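Local coordinates for surface layer protein (Geobacillus stearothermophilus, PDB 2RA1), which forms a crystalline surface layer on the bacterial cell and probably attaches to cell-wall polysaccharide through its N-terminal part, the portion described here, at residues Pro32-Val37 / Thr92-Tyr97; Ala345-Lys350 / Gln378-Asn383; Ile391-Val396 / Thr403-Leu408. All coordinates share one frame; numbering follows the deposited sequence.

Overall arrangement
Interaction 1 comes first along the chain and lies in the helical N-terminal part, where the start of helix 34-58 meets helix 89-115. Interactions 2 and 3 follow in the all-beta C-terminal end of this fragment, across the centre of the elongated chain; the centres of interactions 1 and 2 are about 86 Å apart, those of 1 and 3 about 92 Å. Interactions 2 and 3 are neighbours, with centres about 13 Å apart. Strand 381-382 precedes strand 389-397 in sequence, and Leu-348 and Ile-382 of interaction 2 pack on Val-392 of interaction 3, tying a two-stranded antiparallel sheet to a four-stranded mixed one. The fragment thus joins a helical, coiled-coil N-terminal part to beta domains.

Interaction 1 (Pro32-Val37 / Thr92-Tyr97); sequences PDIKDV and TYIDAY
Ile-34 is the bump of this contact: its CD1 slots between Tyr-93 and Tyr-97, two aromatic side chains one helical turn apart. Ile-34 CD1 lies 3.6 Å from Tyr-97 CD2 and 4.0 Å from Tyr-93 CE2, obliquely to both rings. With CG1 swung away from the backbone N (chi1 -167°), the long branch of Ile-34 slides past Tyr-97 and delivers CD1 into the hollow, with Ile-94 CG1 farther in. One turn along, Val-37 CG1 fits against Ile-94 CG1 at 3.7 Å, the two side chains running antiparallel. At the other end Pro-32 and Tyr-93 approach from opposite directions, Pro-32 CD 3.4 Å from Tyr-93 OH. Tyr-93 also stacks on Tyr-21 of helix 3-28, while Tyr-97 meets Phe-31 edge-to-face. A water bridges Tyr-93 OH (2.7 Å) and Pro-32 O, donating to the latter, and sits over the centre of one face of Tyr-97. With an alanine at Tyr-97 the ring is gone, and Ile-34 CD1 would probably border a gap while the water lost the face it sits over. No direct hydrogen bond crosses between the segments, which implies that apolar shape fit, aided by that one water, joins helix 34-58 to helix 89-115.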
ATOM      1  N   PRO A  32      17.938  39.316   8.095  1.00 35.82           N
ATOM      2  CA  PRO A  32      17.909  40.582   7.366  1.00 41.42           C
ATOM      3  C   PRO A  32      17.318  40.358   5.986  1.00 40.10           C
ATOM      4  O   PRO A  32      17.110  39.215   5.595  1.00 41.03           O
ATOM      5  CB  PRO A  32      19.393  40.942   7.233  1.00 38.71           C
ATOM      6  CG  PRO A  32      20.104  40.038   8.151  1.00 37.07           C
ATOM      7  CD  PRO A  32      19.303  38.803   8.225  1.00 32.12           C
ATOM      8  N   ASP A  33      17.013  41.430   5.271  1.00 39.36           N
ATOM      9  CA  ASP A  33      16.714  41.297   3.859  1.00 37.38           C
ATOM     10  C   ASP A  33      17.996  40.775   3.210  1.00 30.99           C
ATOM     11  O   ASP A  33      19.090  41.307   3.463  1.00 30.55           O
ATOM     12  CB  ASP A  33      16.305  42.660   3.286  1.00 41.55           C
ATOM     13  CG  ASP A  33      15.563  42.550   1.965  1.00 44.47           C
ATOM     14  OD1 ASP A  33      14.376  42.901   1.946  1.00 55.23           O
ATOM     15  OD2 ASP A  33      16.155  42.138   0.949  1.00 48.36           O
ATOM     16  N   ILE A  34      17.882  39.732   2.387  1.00 30.11           N
ATOM     17  CA  ILE A  34      19.071  39.148   1.767  1.00 18.14           C
ATOM     18  C   ILE A  34      19.812  40.179   0.913  1.00 28.51           C
ATOM     19  O   ILE A  34      20.997  40.052   0.662  1.00 37.22           O
ATOM     20  CB  ILE A  34      18.736  37.917   0.900  1.00 24.47           C
ATOM     21  CG1 ILE A  34      20.022  37.151   0.545  1.00 22.90           C
ATOM     22  CG2 ILE A  34      17.958  38.298  -0.353  1.00 19.01           C
ATOM     23  CD1 ILE A  34      20.703  36.571   1.766  1.00 25.02           C
ATOM     24  N   LYS A  35      19.097  41.200   0.464  1.00 30.95           N
ATOM     25  CA  LYS A  35      19.663  42.177  -0.448  1.00 32.23           C
ATOM     26  C   LYS A  35      20.558  43.168   0.291  1.00 32.08           C
ATOM     27  O   LYS A  35      21.504  43.699  -0.289  1.00 39.00           O
ATOM     28  CB  LYS A  35      18.550  42.906  -1.220  1.00 31.59           C
ATOM     29  CG  LYS A  35      17.770  42.009  -2.177  1.00 27.74           C
ATOM     30  CD  LYS A  35      16.768  42.797  -2.978  1.00 31.92           C
ATOM     31  CE  LYS A  35      15.796  43.540  -2.058  1.00 31.73           C
ATOM     32  NZ  LYS A  35      14.882  42.580  -1.352  1.00 31.72           N
ATOM     33  N   ASP A  36      20.254  43.414   1.565  1.00 25.21           N
ATOM     34  CA  ASP A  36      21.118  44.222   2.416  1.00 24.59           C
ATOM     35  C   ASP A  36      22.421  43.471   2.691  1.00 30.31           C
ATOM     36  O   ASP A  36      23.512  44.063   2.710  1.00 32.08           O
ATOM     37  CB  ASP A  36      20.421  44.566   3.727  1.00 23.57           C
ATOM     38  CG  ASP A  36      19.283  45.550   3.540  1.00 34.26           C
ATOM     39  OD1 ASP A  36      18.340  45.531   4.364  1.00 35.70           O
ATOM     40  OD2 ASP A  36      19.328  46.339   2.563  1.00 33.61           O
ATOM     41  N   VAL A  37      22.293  42.155   2.884  1.00 24.73           N
ATOM     42  CA  VAL A  37      23.436  41.290   3.073  1.00 24.26           C
ATOM     43  C   VAL A  37      24.282  41.214   1.800  1.00 27.12           C
ATOM     44  O   VAL A  37      25.505  41.195   1.875  1.00 33.81           O
ATOM     45  CB  VAL A  37      23.016  39.875   3.531  1.00 29.61           C
ATOM     46  CG1 VAL A  37      24.236  38.977   3.698  1.00 32.13           C
ATOM     47  CG2 VAL A  37      22.217  39.948   4.834  1.00 26.38           C
ATOM     48  N   THR A  92      28.665  31.761   3.253  1.00 28.54           N
ATOM     49  CA  THR A  92      27.946  30.558   3.651  1.00 25.44           C
ATOM     50  C   THR A  92      26.510  30.850   4.086  1.00 22.50           C
ATOM     51  O   THR A  92      25.596  30.066   3.802  1.00 22.94           O
ATOM     52  CB  THR A  92      28.657  29.769   4.773  1.00 30.96           C
ATOM     53  OG1 THR A  92      28.852  30.607   5.927  1.00 30.18           O
ATOM     54  CG2 THR A  92      29.978  29.172   4.268  1.00 20.00           C
ATOM     55  N   TYR A  93      26.333  31.965   4.791  1.00 23.42           N
ATOM     56  CA  TYR A  93      25.019  32.438   5.185  1.00 28.40           C
ATOM     57  C   TYR A  93      24.158  32.742   3.969  1.00 34.50           C
ATOM     58  O   TYR A  93      23.005  32.315   3.906  1.00 34.39           O
ATOM     59  CB  TYR A  93      25.094  33.707   6.036  1.00 34.59           C
ATOM     60  CG  TYR A  93      23.715  34.299   6.233  1.00 28.82           C
ATOM     61  CD1 TYR A  93      22.921  33.897   7.296  1.00 24.14           C
ATOM     62  CD2 TYR A  93      23.191  35.210   5.331  1.00 26.15           C
ATOM     63  CE1 TYR A  93      21.668  34.407   7.477  1.00 28.41           C
ATOM     64  CE2 TYR A  93      21.916  35.730   5.499  1.00 30.11           C
ATOM     65  CZ  TYR A  93      21.156  35.318   6.571  1.00 29.08           C
ATOM     66  OH  TYR A  93      19.884  35.803   6.765  1.00 26.31           O
ATOM     67  N   ILE A  94      24.713  33.491   3.015  1.00 29.56           N
ATOM     68  CA  ILE A  94      23.962  33.817   1.811  1.00 30.50           C
ATOM     69  C   ILE A  94      23.462  32.545   1.134  1.00 29.74           C
ATOM     70  O   ILE A  94      22.268  32.419   0.856  1.00 32.13           O
ATOM     71  CB  ILE A  94      24.759  34.701   0.832  1.00 23.56           C
ATOM     72  CG1 ILE A  94      24.892  36.117   1.404  1.00 27.80           C
ATOM     73  CG2 ILE A  94      24.054  34.788  -0.524  1.00 15.79           C
ATOM     74  CD1 ILE A  94      25.941  36.976   0.697  1.00 24.39           C
ATOM     75  N   ASP A  95      24.377  31.603   0.903  1.00 25.25           N
ATOM     76  CA  ASP A  95      24.067  30.325   0.249  1.00 26.91           C
ATOM     77  C   ASP A  95      23.011  29.509   0.970  1.00 27.60           C
ATOM     78  O   ASP A  95      22.205  28.843   0.338  1.00 30.15           O
ATOM     79  CB  ASP A  95      25.329  29.466   0.132  1.00 28.29           C
ATOM     80  CG  ASP A  95      26.337  30.032  -0.858  1.00 39.01           C
ATOM     81  OD1 ASP A  95      26.052  31.054  -1.531  1.00 40.79           O
ATOM     82  OD2 ASP A  95      27.425  29.433  -0.963  1.00 45.42           O
ATOM     83  N   ALA A  96      23.046  29.547   2.296  1.00 27.40           N
ATOM     84  CA  ALA A  96      22.111  28.797   3.119  1.00 27.54           C
ATOM     85  C   ALA A  96      20.760  29.492   3.173  1.00 29.54           C
ATOM     86  O   ALA A  96      19.713  28.840   3.139  1.00 27.47           O
ATOM     87  CB  ALA A  96      22.672  28.624   4.520  1.00 24.75           C
ATOM     88  N   TYR A  97      20.783  30.816   3.266  1.00 24.10           N
ATOM     89  CA  TYR A  97      19.541  31.558   3.255  1.00 23.74           C
ATOM     90  C   TYR A  97      18.836  31.383   1.908  1.00 24.86           C
ATOM     91  O   TYR A  97      17.629  31.191   1.852  1.00 34.05           O
ATOM     92  CB  TYR A  97      19.765  33.047   3.556  1.00 20.28           C
ATOM     93  CG  TYR A  97      18.471  33.812   3.635  1.00 21.21           C
ATOM     94  CD1 TYR A  97      17.799  33.944   4.840  1.00 25.17           C
ATOM     95  CD2 TYR A  97      17.903  34.384   2.497  1.00 21.22           C
ATOM     96  CE1 TYR A  97      16.589  34.633   4.913  1.00 28.43           C
ATOM     97  CE2 TYR A  97      16.703  35.080   2.564  1.00 23.04           C
ATOM     98  CZ  TYR A  97      16.051  35.195   3.780  1.00 28.90           C
ATOM     99  OH  TYR A  97      14.853  35.881   3.867  1.00 35.64           O
TER
HETATM  100  O   HOH W   1      18.807  37.018   4.548  1.00 29.12           O

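Interaction 2 (Ala345-Lys350 / Gln378-Asn383)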
ATOM      1  N   ALA A 345     -38.644 -20.994  16.511  1.00 30.39           N
ATOM      2  CA  ALA A 345     -38.121 -21.881  15.466  1.00 30.96           C
ATOM      3  C   ALA A 345     -36.603 -22.063  15.578  1.00 36.03           C
ATOM      4  O   ALA A 345     -35.820 -21.295  15.020  1.00 38.60           O
ATOM      5  CB  ALA A 345     -38.522 -21.386  14.066  1.00 30.33           C
ATOM      6  N   VAL A 346     -36.211 -23.095  16.315  1.00 31.10           N
ATOM      7  CA  VAL A 346     -34.813 -23.435  16.553  1.00 20.94           C
ATOM      8  C   VAL A 346     -34.394 -24.579  15.620  1.00 20.62           C
ATOM      9  O   VAL A 346     -34.951 -25.667  15.680  1.00 23.51           O
ATOM     10  CB  VAL A 346     -34.634 -23.872  18.032  1.00 27.89           C
ATOM     11  CG1 VAL A 346     -33.262 -24.459  18.290  1.00 20.76           C
ATOM     12  CG2 VAL A 346     -34.939 -22.709  18.978  1.00 20.66           C
ATOM     13  N   ASP A 347     -33.434 -24.314  14.743  1.00 25.09           N
ATOM     14  CA  ASP A 347     -32.889 -25.327  13.844  1.00 29.40           C
ATOM     15  C   ASP A 347     -31.955 -26.274  14.606  1.00 32.16           C
ATOM     16  O   ASP A 347     -30.858 -25.899  15.001  1.00 35.56           O
ATOM     17  CB  ASP A 347     -32.136 -24.639  12.697  1.00 33.68           C
ATOM     18  CG  ASP A 347     -31.610 -25.613  11.656  1.00 32.38           C
ATOM     19  OD1 ASP A 347     -31.609 -26.819  11.910  1.00 32.72           O
ATOM     20  OD2 ASP A 347     -31.175 -25.165  10.580  1.00 37.23           O
ATOM     21  N   LEU A 348     -32.399 -27.506  14.796  1.00 30.50           N
ATOM     22  CA  LEU A 348     -31.632 -28.507  15.519  1.00 31.27           C
ATOM     23  C   LEU A 348     -30.292 -28.952  14.886  1.00 33.02           C
ATOM     24  O   LEU A 348     -29.409 -29.428  15.598  1.00 35.73           O
ATOM     25  CB  LEU A 348     -32.519 -29.722  15.782  1.00 26.84           C
ATOM     26  CG  LEU A 348     -33.636 -29.452  16.788  1.00 25.29           C
ATOM     27  CD1 LEU A 348     -34.423 -30.716  17.027  1.00 24.51           C
ATOM     28  CD2 LEU A 348     -33.067 -28.947  18.088  1.00 21.76           C
ATOM     29  N   THR A 349     -30.152 -28.821  13.564  1.00 21.20           N
ATOM     30  CA  THR A 349     -28.892 -29.153  12.891  1.00 27.49           C
ATOM     31  C   THR A 349     -27.737 -28.217  13.300  1.00 29.73           C
ATOM     32  O   THR A 349     -26.568 -28.540  13.123  1.00 36.11           O
ATOM     33  CB  THR A 349     -29.032 -29.170  11.344  1.00 25.43           C
ATOM     34  OG1 THR A 349     -29.376 -27.869  10.880  1.00 34.89           O
ATOM     35  CG2 THR A 349     -30.117 -30.129  10.912  1.00 31.29           C
ATOM     36  N   LYS A 350     -28.068 -27.063  13.860  1.00 28.65           N
ATOM     37  CA  LYS A 350     -27.052 -26.108  14.276  1.00 27.06           C
ATOM     38  C   LYS A 350     -26.563 -26.437  15.676  1.00 28.20           C
ATOM     39  O   LYS A 350     -25.707 -25.745  16.206  1.00 31.63           O
ATOM     40  CB  LYS A 350     -27.645 -24.698  14.271  1.00 31.35           C
ATOM     41  CG  LYS A 350     -28.322 -24.315  12.964  1.00 44.57           C
ATOM     42  CD  LYS A 350     -27.332 -23.807  11.928  1.00 51.35           C
ATOM     43  CE  LYS A 350     -27.789 -24.108  10.503  1.00 57.42           C
ATOM     44  NZ  LYS A 350     -27.540 -25.531  10.080  1.00 59.69           N
ATOM     45  N   GLN A 378     -40.125 -28.827   8.803  1.00 32.50           N
ATOM     46  CA  GLN A 378     -39.020 -29.113   7.876  1.00 30.82           C
ATOM     47  C   GLN A 378     -38.096 -30.206   8.389  1.00 33.36           C
ATOM     48  O   GLN A 378     -36.972 -30.324   7.936  1.00 33.07           O
ATOM     49  CB  GLN A 378     -38.211 -27.861   7.560  1.00 32.90           C
ATOM     50  CG  GLN A 378     -39.000 -26.859   6.743  1.00 44.32           C
ATOM     51  CD  GLN A 378     -38.282 -25.549   6.596  1.00 56.32           C
ATOM     52  OE1 GLN A 378     -37.055 -25.518   6.453  1.00 65.45           O
ATOM     53  NE2 GLN A 378     -39.034 -24.453   6.620  1.00 52.88           N
ATOM     54  N   GLY A 379     -38.581 -31.013   9.327  1.00 33.32           N
ATOM     55  CA  GLY A 379     -37.785 -32.098   9.870  1.00 37.51           C
ATOM     56  C   GLY A 379     -36.673 -31.709  10.846  1.00 39.68           C
ATOM     57  O   GLY A 379     -35.981 -32.595  11.355  1.00 40.43           O
ATOM     58  N   LYS A 380     -36.518 -30.411  11.134  1.00 38.13           N
ATOM     59  CA  LYS A 380     -35.378 -29.931  11.922  1.00 36.53           C
ATOM     60  C   LYS A 380     -35.643 -28.746  12.857  1.00 34.02           C
ATOM     61  O   LYS A 380     -34.848 -28.507  13.755  1.00 37.56           O
ATOM     62  CB  LYS A 380     -34.178 -29.612  11.018  1.00 30.80           C
ATOM     63  CG  LYS A 380     -34.349 -28.374  10.160  1.00 37.30           C
ATOM     64  CD  LYS A 380     -33.358 -28.359   9.004  1.00 38.35           C
ATOM     65  CE  LYS A 380     -33.502 -27.104   8.164  1.00 38.58           C
ATOM     66  NZ  LYS A 380     -32.877 -27.231   6.823  1.00 42.97           N
ATOM     67  N   PHE A 381     -36.736 -28.011  12.652  1.00 27.59           N
ATOM     68  CA  PHE A 381     -37.063 -26.860  13.505  1.00 21.29           C
ATOM     69  C   PHE A 381     -38.020 -27.201  14.635  1.00 26.26           C
ATOM     70  O   PHE A 381     -39.028 -27.887  14.416  1.00 27.81           O
ATOM     71  CB  PHE A 381     -37.706 -25.759  12.671  1.00 25.11           C
ATOM     72  CG  PHE A 381     -36.750 -25.042  11.762  1.00 29.39           C
ATOM     73  CD1 PHE A 381     -36.620 -25.420  10.434  1.00 29.00           C
ATOM     74  CD2 PHE A 381     -35.997 -23.980  12.227  1.00 28.26           C
ATOM     75  CE1 PHE A 381     -35.747 -24.757   9.586  1.00 28.17           C
ATOM     76  CE2 PHE A 381     -35.107 -23.305  11.378  1.00 29.58           C
ATOM     77  CZ  PHE A 381     -34.982 -23.698  10.065  1.00 29.15           C
ATOM     78  N   ILE A 382     -37.724 -26.726  15.842  1.00 18.77           N
ATOM     79  CA  ILE A 382     -38.707 -26.797  16.935  1.00 23.82           C
ATOM     80  C   ILE A 382     -38.983 -25.462  17.644  1.00 22.60           C
ATOM     81  O   ILE A 382     -38.159 -24.560  17.652  1.00 25.25           O
ATOM     82  CB  ILE A 382     -38.386 -27.892  17.997  1.00 28.15           C
ATOM     83  CG1 ILE A 382     -37.037 -27.645  18.691  1.00 27.55           C
ATOM     84  CG2 ILE A 382     -38.451 -29.278  17.382  1.00 24.95           C
ATOM     85  CD1 ILE A 382     -36.883 -28.430  19.996  1.00 19.02           C
ATOM     86  N   ASN A 383     -40.158 -25.365  18.247  1.00 31.63           N
ATOM     87  CA  ASN A 383     -40.566 -24.182  18.983  1.00 28.37           C
ATOM     88  C   ASN A 383     -40.385 -24.396  20.489  1.00 29.26           C
ATOM     89  O   ASN A 383     -41.083 -25.199  21.097  1.00 32.95           O
ATOM     90  CB  ASN A 383     -42.036 -23.904  18.662  1.00 33.34           C
ATOM     91  CG  ASN A 383     -42.528 -22.596  19.247  1.00 35.10           C
ATOM     92  OD1 ASN A 383     -41.994 -22.094  20.233  1.00 29.33           O
ATOM     93  ND2 ASN A 383     -43.546 -22.030  18.625  1.00 36.42           N
TER
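Val-346 and Ile-382 form the hydrogen-bonded pair of a short antiparallel sheet. Val-346 N gives a nearly straight bond to Ile-382 O (2.8 Å, 173°), and Ile-382 N answers to Val-346 O at 3.0 Å. Just beyond, Leu-348 N bonds to Lys-380 O at 2.8 Å, extending the pairing into the 3-10 turn.

On the face carrying Asp-347 and Phe-381, the non-hydrogen-bonded pair, the aspartate leans over the phenylalanine ring. Asp-347 CB comes within 3.5 Å of Phe-381 CE2, and CG lies over one ring face, the carboxylate plane turned 44° from the ring. Ala-345 O, by contrast, approaches the ring at its edge. Lys-380 lies across the same aspartate: CG departs between backbone N and carbonyl carbon (chi1 71°), and the extended chain beyond carries its methylenes across the carboxylate, Lys-380 CG 3.6 Å from Asp-347 OD1. The Lys-380 ammonium stops short of a salt bridge, NZ standing 4.6 Å from Asp-347 OD2. Lys-380 and Phe-381 themselves form a classic beta bulge, both facing Thr-377.

Asp-347 is held in turn by its own segment. Thr-349 N and OG1 both donate to OD1 from one face of the carboxylate, the backbone bond closing an Asx turn, while Lys-350 NZ makes a long salt bridge to OD2. On the face of Val-346 and Ile-382, Ile-382 packs on strand 389-397, which Leu-348 also touches. The chemistry implies a backbone-fastened pairing, its turn fixed through Asp-347 OD1, while the lysines near OD2 probably ease the charge of the carboxylate as a whole.

Interaction 3 (Ile391-Val396 / Thr403-Leu408)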
ATOM      1  N   ILE A 391     -37.175 -32.593  24.646  1.00 24.04           N
ATOM      2  CA  ILE A 391     -36.466 -33.821  24.391  1.00 14.82           C
ATOM      3  C   ILE A 391     -36.227 -33.988  22.905  1.00 21.23           C
ATOM      4  O   ILE A 391     -37.120 -33.780  22.098  1.00 20.85           O
ATOM      5  CB  ILE A 391     -37.253 -35.017  24.908  1.00 22.15           C
ATOM      6  CG1 ILE A 391     -37.222 -35.017  26.440  1.00 20.64           C
ATOM      7  CG2 ILE A 391     -36.665 -36.318  24.313  1.00 17.59           C
ATOM      8  CD1 ILE A 391     -38.169 -36.009  27.062  1.00 25.05           C
ATOM      9  N   VAL A 392     -35.004 -34.338  22.541  1.00 20.82           N
ATOM     10  CA  VAL A 392     -34.649 -34.387  21.132  1.00 26.77           C
ATOM     11  C   VAL A 392     -33.708 -35.556  20.892  1.00 27.64           C
ATOM     12  O   VAL A 392     -33.071 -36.069  21.822  1.00 18.11           O
ATOM     13  CB  VAL A 392     -33.970 -33.089  20.675  1.00 31.96           C
ATOM     14  CG1 VAL A 392     -34.928 -31.920  20.749  1.00 27.81           C
ATOM     15  CG2 VAL A 392     -32.767 -32.802  21.562  1.00 42.71           C
ATOM     16  N   ASN A 393     -33.631 -35.967  19.632  1.00 30.06           N
ATOM     17  CA  ASN A 393     -32.838 -37.119  19.226  1.00 21.93           C
ATOM     18  C   ASN A 393     -32.309 -36.905  17.808  1.00 26.20           C
ATOM     19  O   ASN A 393     -33.070 -36.827  16.846  1.00 29.69           O
ATOM     20  CB  ASN A 393     -33.708 -38.366  19.289  1.00 25.58           C
ATOM     21  CG  ASN A 393     -32.944 -39.631  18.982  1.00 30.97           C
ATOM     22  OD1 ASN A 393     -32.094 -39.672  18.080  1.00 29.10           O
ATOM     23  ND2 ASN A 393     -33.247 -40.682  19.735  1.00 23.62           N
ATOM     24  N   ALA A 394     -31.001 -36.769  17.673  1.00 26.63           N
ATOM     25  CA  ALA A 394     -30.411 -36.664  16.354  1.00 21.76           C
ATOM     26  C   ALA A 394     -29.802 -38.013  15.944  1.00 31.88           C
ATOM     27  O   ALA A 394     -29.053 -38.642  16.709  1.00 28.37           O
ATOM     28  CB  ALA A 394     -29.362 -35.557  16.321  1.00 21.07           C
ATOM     29  N   THR A 395     -30.148 -38.457  14.741  1.00 30.48           N
ATOM     30  CA  THR A 395     -29.592 -39.679  14.186  1.00 26.20           C
ATOM     31  C   THR A 395     -29.086 -39.321  12.800  1.00 33.98           C
ATOM     32  O   THR A 395     -29.770 -38.622  12.054  1.00 33.85           O
ATOM     33  CB  THR A 395     -30.641 -40.815  14.079  1.00 23.13           C
ATOM     34  OG1 THR A 395     -31.100 -41.186  15.382  1.00 32.97           O
ATOM     35  CG2 THR A 395     -30.028 -42.050  13.433  1.00 24.44           C
ATOM     36  N   VAL A 396     -27.871 -39.756  12.473  1.00 41.40           N
ATOM     37  CA  VAL A 396     -27.341 -39.569  11.130  1.00 45.94           C
ATOM     38  C   VAL A 396     -28.011 -40.588  10.232  1.00 45.43           C
ATOM     39  O   VAL A 396     -27.857 -41.791  10.436  1.00 50.98           O
ATOM     40  CB  VAL A 396     -25.828 -39.802  11.071  1.00 44.70           C
ATOM     41  CG1 VAL A 396     -25.345 -39.675   9.643  1.00 52.41           C
ATOM     42  CG2 VAL A 396     -25.102 -38.829  11.953  1.00 33.80           C
ATOM     43  N   THR A 403     -27.685 -39.707  18.929  1.00 28.06           N
ATOM     44  CA  THR A 403     -27.584 -39.174  20.294  1.00 25.85           C
ATOM     45  C   THR A 403     -28.400 -40.000  21.328  1.00 31.69           C
ATOM     46  O   THR A 403     -28.131 -39.947  22.532  1.00 27.39           O
ATOM     47  CB  THR A 403     -28.046 -37.688  20.383  1.00 15.07           C
ATOM     48  OG1 THR A 403     -29.393 -37.585  19.948  1.00 23.58           O
ATOM     49  CG2 THR A 403     -27.215 -36.771  19.526  1.00 27.28           C
ATOM     50  N   GLY A 404     -29.380 -40.770  20.859  1.00 30.39           N
ATOM     51  CA  GLY A 404     -30.408 -41.289  21.745  1.00 21.72           C
ATOM     52  C   GLY A 404     -31.277 -40.118  22.182  1.00 21.51           C
ATOM     53  O   GLY A 404     -31.055 -38.983  21.745  1.00 21.14           O
ATOM     54  N   ASN A 405     -32.255 -40.370  23.051  1.00 19.33           N
ATOM     55  CA  ASN A 405     -33.107 -39.294  23.569  1.00 19.42           C
ATOM     56  C   ASN A 405     -32.398 -38.476  24.629  1.00 23.43           C
ATOM     57  O   ASN A 405     -31.825 -39.011  25.585  1.00 23.66           O
ATOM     58  CB  ASN A 405     -34.436 -39.831  24.110  1.00 22.23           C
ATOM     59  CG  ASN A 405     -35.365 -40.261  23.011  1.00 20.78           C
ATOM     60  OD1 ASN A 405     -35.239 -39.810  21.873  1.00 19.40           O
ATOM     61  ND2 ASN A 405     -36.288 -41.156  23.331  1.00 18.07           N
ATOM     62  N   VAL A 406     -32.386 -37.169  24.419  1.00 26.53           N
ATOM     63  CA  VAL A 406     -31.662 -36.274  25.312  1.00 23.88           C
ATOM     64  C   VAL A 406     -32.617 -35.173  25.718  1.00 20.71           C
ATOM     65  O   VAL A 406     -33.313 -34.599  24.880  1.00 24.09           O
ATOM     66  CB  VAL A 406     -30.414 -35.664  24.636  1.00 29.82           C
ATOM     67  CG1 VAL A 406     -29.702 -34.738  25.601  1.00 25.93           C
ATOM     68  CG2 VAL A 406     -29.444 -36.765  24.117  1.00 13.93           C
ATOM     69  N   ILE A 407     -32.686 -34.900  27.005  1.00 21.19           N
ATOM     70  CA  ILE A 407     -33.510 -33.796  27.466  1.00 32.06           C
ATOM     71  C   ILE A 407     -32.629 -32.554  27.587  1.00 33.05           C
ATOM     72  O   ILE A 407     -31.631 -32.566  28.299  1.00 30.78           O
ATOM     73  CB  ILE A 407     -34.279 -34.149  28.781  1.00 36.46           C
ATOM     74  CG1 ILE A 407     -35.020 -32.935  29.324  1.00 42.32           C
ATOM     75  CG2 ILE A 407     -33.341 -34.680  29.845  1.00 30.37           C
ATOM     76  CD1 ILE A 407     -36.215 -33.304  30.202  1.00 39.72           C
ATOM     77  N   LEU A 408     -32.976 -31.501  26.852  1.00 31.81           N
ATOM     78  CA  LEU A 408     -32.176 -30.269  26.848  1.00 28.69           C
ATOM     79  C   LEU A 408     -32.913 -29.167  27.567  1.00 29.25           C
ATOM     80  O   LEU A 408     -34.130 -29.028  27.402  1.00 30.43           O
ATOM     81  CB  LEU A 408     -31.853 -29.818  25.413  1.00 23.61           C
ATOM     82  CG  LEU A 408     -31.080 -30.838  24.568  1.00 28.09           C
ATOM     83  CD1 LEU A 408     -30.869 -30.326  23.166  1.00 32.26           C
ATOM     84  CD2 LEU A 408     -29.754 -31.147  25.217  1.00 24.57           C
TER
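Val-392 and Val-406 supply the central backbone bonds, as a hydrogen-bonded antiparallel pair. Val-392 N donates to Val-406 O, and Val-406 N returns the bond to Val-392 O, both at 2.9 Å. Farther along, Thr-403 N bonds to Ala-394 O at 2.8 Å. The next rung is made by a side chain: Thr-403 OG1 accepts from Ala-394 N at 2.9 Å and donates its own hydrogen bond to Gly-404 O, in the carbonyl plane and on a lone pair. Placing OG1 between backbone N and carbonyl carbon (chi1 59°) lets this hydroxyl serve both peptides.

Among side chains alone, the polar link is Asn-393 ND2 to Asn-405 OD1, 3.0 Å and fairly straight at 162°. The acceptor lies in the amide plane of Asn-393, but the donor stands above the carbonyl plane of Asn-405, off its lone pairs; the two amide planes are 85° apart.

Apolar contacts divide between the faces. On the face of Ile-391 and Ile-407, CG1 of Ile-391 rests on CB of Ile-407 at 3.9 Å. On the other, that of Val-392 and Val-406, Val-392 CG2 meets Leu-408 CD1 at 3.5 Å, the side chains crossing at about a right angle. Ala-394 CB meets Thr-403 CG2, and both residues touch Ile-333 of strand 332-335.

Strands 389-397 and 406-410 make a beta hairpin at the heart of a mixed four-stranded sheet, flanked by strands 367-372 and 339-340; beside the turn, the threonine hydroxyl carries on the cross-strand pairing.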